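Local coordinates for putative cell surface protein, similar to internalin proteins (Listeria monocytogenes EGD-e, PDB 5KZS) that is of unknown function but is a putative leucine-rich-repeat surface protein resembling internalins, whose relative InlP binds afadin and facilitates basement membrane crossing, at residues 321-324 with 325-329. Numbering follows the deposited sequence.
Sequences NDAY and PITQE
A single helix-like turn within the loop joining strands 312-320 and 331-339 folds Ala323 and Thr327 onto each other. The carbonyl oxygen of Ala323 receives two weak backbone bonds. One, from Ile326 N at 3.1 Å, is bent; the other, from Thr327 N at 3.4 Å, is much straighter at 165°. Spacings of three and four residues, with negative phi and psi at Tyr324, Pro325 and Ile326, identify the turn. The Thr327 side chain returns the link: its OG1 accepts the N-H of Ala323 at 3.3 Å and 155°. Both the N-H and the C=O of Ala323 are thus engaged by Thr327, through OG1 and, weakly, through its backbone N. With chi1 at 55°, OG1 lies between the backbone N and carbonyl carbon of Thr327, while CG2, anti to the carbonyl carbon, packs alongside Ala323 CB (3.7 Å) and 3.2 Å from Asn321 O. Thr327 is buried, whereas Tyr324, Pro325 and Ile326 are exposed. Both flanking strands belong to the mixed sheet beyond the leucine-rich repeats. Neighbouring loops hold the connection: Asn321 OD1 accepts a hydrogen bond from Val275 N, and Glu329 N donates one to Asn242 OD1. Gln328 and Glu329 touch Tyr224, which follows strand 219-221 of the parallel repeat sheet, placing the loop where the two sheets meet. Early in the turn, Tyr324 CG is anti to its own nitrogen, which sets the ring against the proline bonded next to it. Pro325 CA lies over one ring face, Pro325 CD comes within 3.4 Å of Tyr324 CB, and the two side chains run nearly perpendicular.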
ATOM      1  N   ASN A 321       6.192 -23.824   0.686  1.00 84.20           N
ATOM      2  CA  ASN A 321       6.288 -22.905   1.795  1.00 83.65           C
ATOM      3  C   ASN A 321       5.124 -23.067   2.778  1.00 87.52           C
ATOM      4  O   ASN A 321       4.736 -22.113   3.423  1.00 93.19           O
ATOM      5  CB  ASN A 321       6.389 -21.471   1.269  1.00 81.64           C
ATOM      6  CG  ASN A 321       7.444 -20.666   1.989  1.00 82.32           C
ATOM      7  OD1 ASN A 321       8.532 -21.162   2.268  1.00 81.93           O
ATOM      8  ND2 ASN A 321       7.140 -19.416   2.282  1.00 83.55           N
ATOM      9  N   ASP A 322       4.589 -24.279   2.913  1.00 91.28           N
ATOM     10  CA  ASP A 322       3.505 -24.542   3.859  1.00 96.77           C
ATOM     11  C   ASP A 322       4.061 -24.663   5.283  1.00 99.44           C
ATOM     12  O   ASP A 322       4.942 -25.484   5.552  1.00 96.38           O
ATOM     13  CB  ASP A 322       2.727 -25.807   3.470  1.00 97.72           C
ATOM     14  CG  ASP A 322       2.042 -25.670   2.125  1.00 97.05           C
ATOM     15  OD1 ASP A 322       1.419 -24.617   1.892  1.00 97.51           O
ATOM     16  OD2 ASP A 322       2.133 -26.602   1.297  1.00 98.16           O
ATOM     17  N   ALA A 323       3.563 -23.800   6.167  1.00104.00           N
ATOM     18  CA  ALA A 323       3.872 -23.838   7.601  1.00108.31           C
ATOM     19  C   ALA A 323       2.648 -23.332   8.378  1.00112.17           C
ATOM     20  O   ALA A 323       2.742 -22.369   9.145  1.00108.46           O
ATOM     21  CB  ALA A 323       5.108 -22.999   7.902  1.00107.61           C
ATOM     22  N   TYR A 324       1.534 -24.055   8.196  1.00119.24           N
ATOM     23  CA  TYR A 324       0.147 -23.575   8.411  1.00124.27           C
ATOM     24  C   TYR A 324      -0.084 -22.492   9.454  1.00127.67           C
ATOM     25  O   TYR A 324      -0.726 -21.490   9.127  1.00137.83           O
ATOM     26  CB  TYR A 324      -0.846 -24.737   8.654  1.00130.42           C
ATOM     27  CG  TYR A 324      -2.069 -24.318   9.466  1.00136.09           C
ATOM     28  CD1 TYR A 324      -2.955 -23.337   8.989  1.00137.68           C
ATOM     29  CD2 TYR A 324      -2.316 -24.864  10.728  1.00140.39           C
ATOM     30  CE1 TYR A 324      -4.043 -22.917   9.745  1.00139.70           C
ATOM     31  CE2 TYR A 324      -3.411 -24.463  11.482  1.00143.44           C
ATOM     32  CZ  TYR A 324      -4.269 -23.491  10.988  1.00143.69           C
ATOM     33  OH  TYR A 324      -5.355 -23.098  11.734  1.00144.38           O
ATOM     34  N   PRO A 325       0.376 -22.689  10.708  1.00125.91           N
ATOM     35  CA  PRO A 325       0.075 -21.621  11.679  1.00124.77           C
ATOM     36  C   PRO A 325       0.470 -20.219  11.178  1.00120.39           C
ATOM     37  O   PRO A 325      -0.403 -19.358  11.050  1.00120.58           O
ATOM     38  CB  PRO A 325       0.874 -22.030  12.921  1.00127.35           C
ATOM     39  CG  PRO A 325       1.023 -23.516  12.799  1.00129.49           C
ATOM     40  CD  PRO A 325       1.032 -23.854  11.334  1.00124.66           C
ATOM     41  N   ILE A 326       1.742 -20.022  10.822  1.00115.33           N
ATOM     42  CA  ILE A 326       2.267 -18.673  10.547  1.00113.79           C
ATOM     43  C   ILE A 326       2.257 -18.214   9.085  1.00110.84           C
ATOM     44  O   ILE A 326       2.381 -17.013   8.846  1.00111.94           O
ATOM     45  CB  ILE A 326       3.690 -18.465  11.125  1.00115.63           C
ATOM     46  CG1 ILE A 326       4.750 -19.151  10.269  1.00116.44           C
ATOM     47  CG2 ILE A 326       3.772 -18.939  12.580  1.00117.05           C
ATOM     48  CD1 ILE A 326       6.137 -18.682  10.597  1.00118.58           C
ATOM     49  N   THR A 327       2.157 -19.135   8.117  1.00106.66           N
ATOM     50  CA  THR A 327       2.045 -18.739   6.704  1.00103.31           C
ATOM     51  C   THR A 327       0.616 -18.255   6.418  1.00102.18           C
ATOM     52  O   THR A 327       0.402 -17.027   6.347  1.00 99.93           O
ATOM     53  CB  THR A 327       2.496 -19.837   5.719  1.00103.16           C
ATOM     54  OG1 THR A 327       1.783 -21.051   5.977  1.00106.62           O
ATOM     55  CG2 THR A 327       4.013 -20.078   5.831  1.00101.60           C
ATOM     56  N   GLN A 328      -0.340 -19.194   6.308  1.00 97.83           N
ATOM     57  CA  GLN A 328      -1.799 -18.907   6.170  1.00 98.86           C
ATOM     58  C   GLN A 328      -2.353 -19.290   4.784  1.00 96.05           C
ATOM     59  O   GLN A 328      -3.457 -19.817   4.686  1.00 96.91           O
ATOM     60  CB  GLN A 328      -2.169 -17.444   6.554  1.00100.63           C
ATOM     61  CG  GLN A 328      -3.643 -17.182   6.882  1.00104.91           C
ATOM     62  CD  GLN A 328      -3.899 -16.114   7.974  1.00107.89           C
ATOM     63  OE1 GLN A 328      -5.052 -15.822   8.288  1.00110.71           O
ATOM     64  NE2 GLN A 328      -2.839 -15.552   8.562  1.00106.82           N
ATOM     65  N   GLU A 329      -1.597 -19.006   3.725  1.00 92.76           N
ATOM     66  CA  GLU A 329      -1.910 -19.488   2.355  1.00 89.71           C
ATOM     67  C   GLU A 329      -0.836 -20.428   1.801  1.00 84.52           C
ATOM     68  O   GLU A 329      -1.161 -21.373   1.080  1.00 81.05           O
ATOM     69  CB  GLU A 329      -2.084 -18.313   1.372  1.00 89.54           C
ATOM     70  CG  GLU A 329      -2.822 -18.671   0.082  1.00 89.91           C
ATOM     71  CD  GLU A 329      -2.642 -17.668  -1.061  1.00 91.16           C
ATOM     72  OE1 GLU A 329      -1.622 -16.933  -1.119  1.00 89.47           O
ATOM     73  OE2 GLU A 329      -3.538 -17.633  -1.935  1.00 92.30           O
TER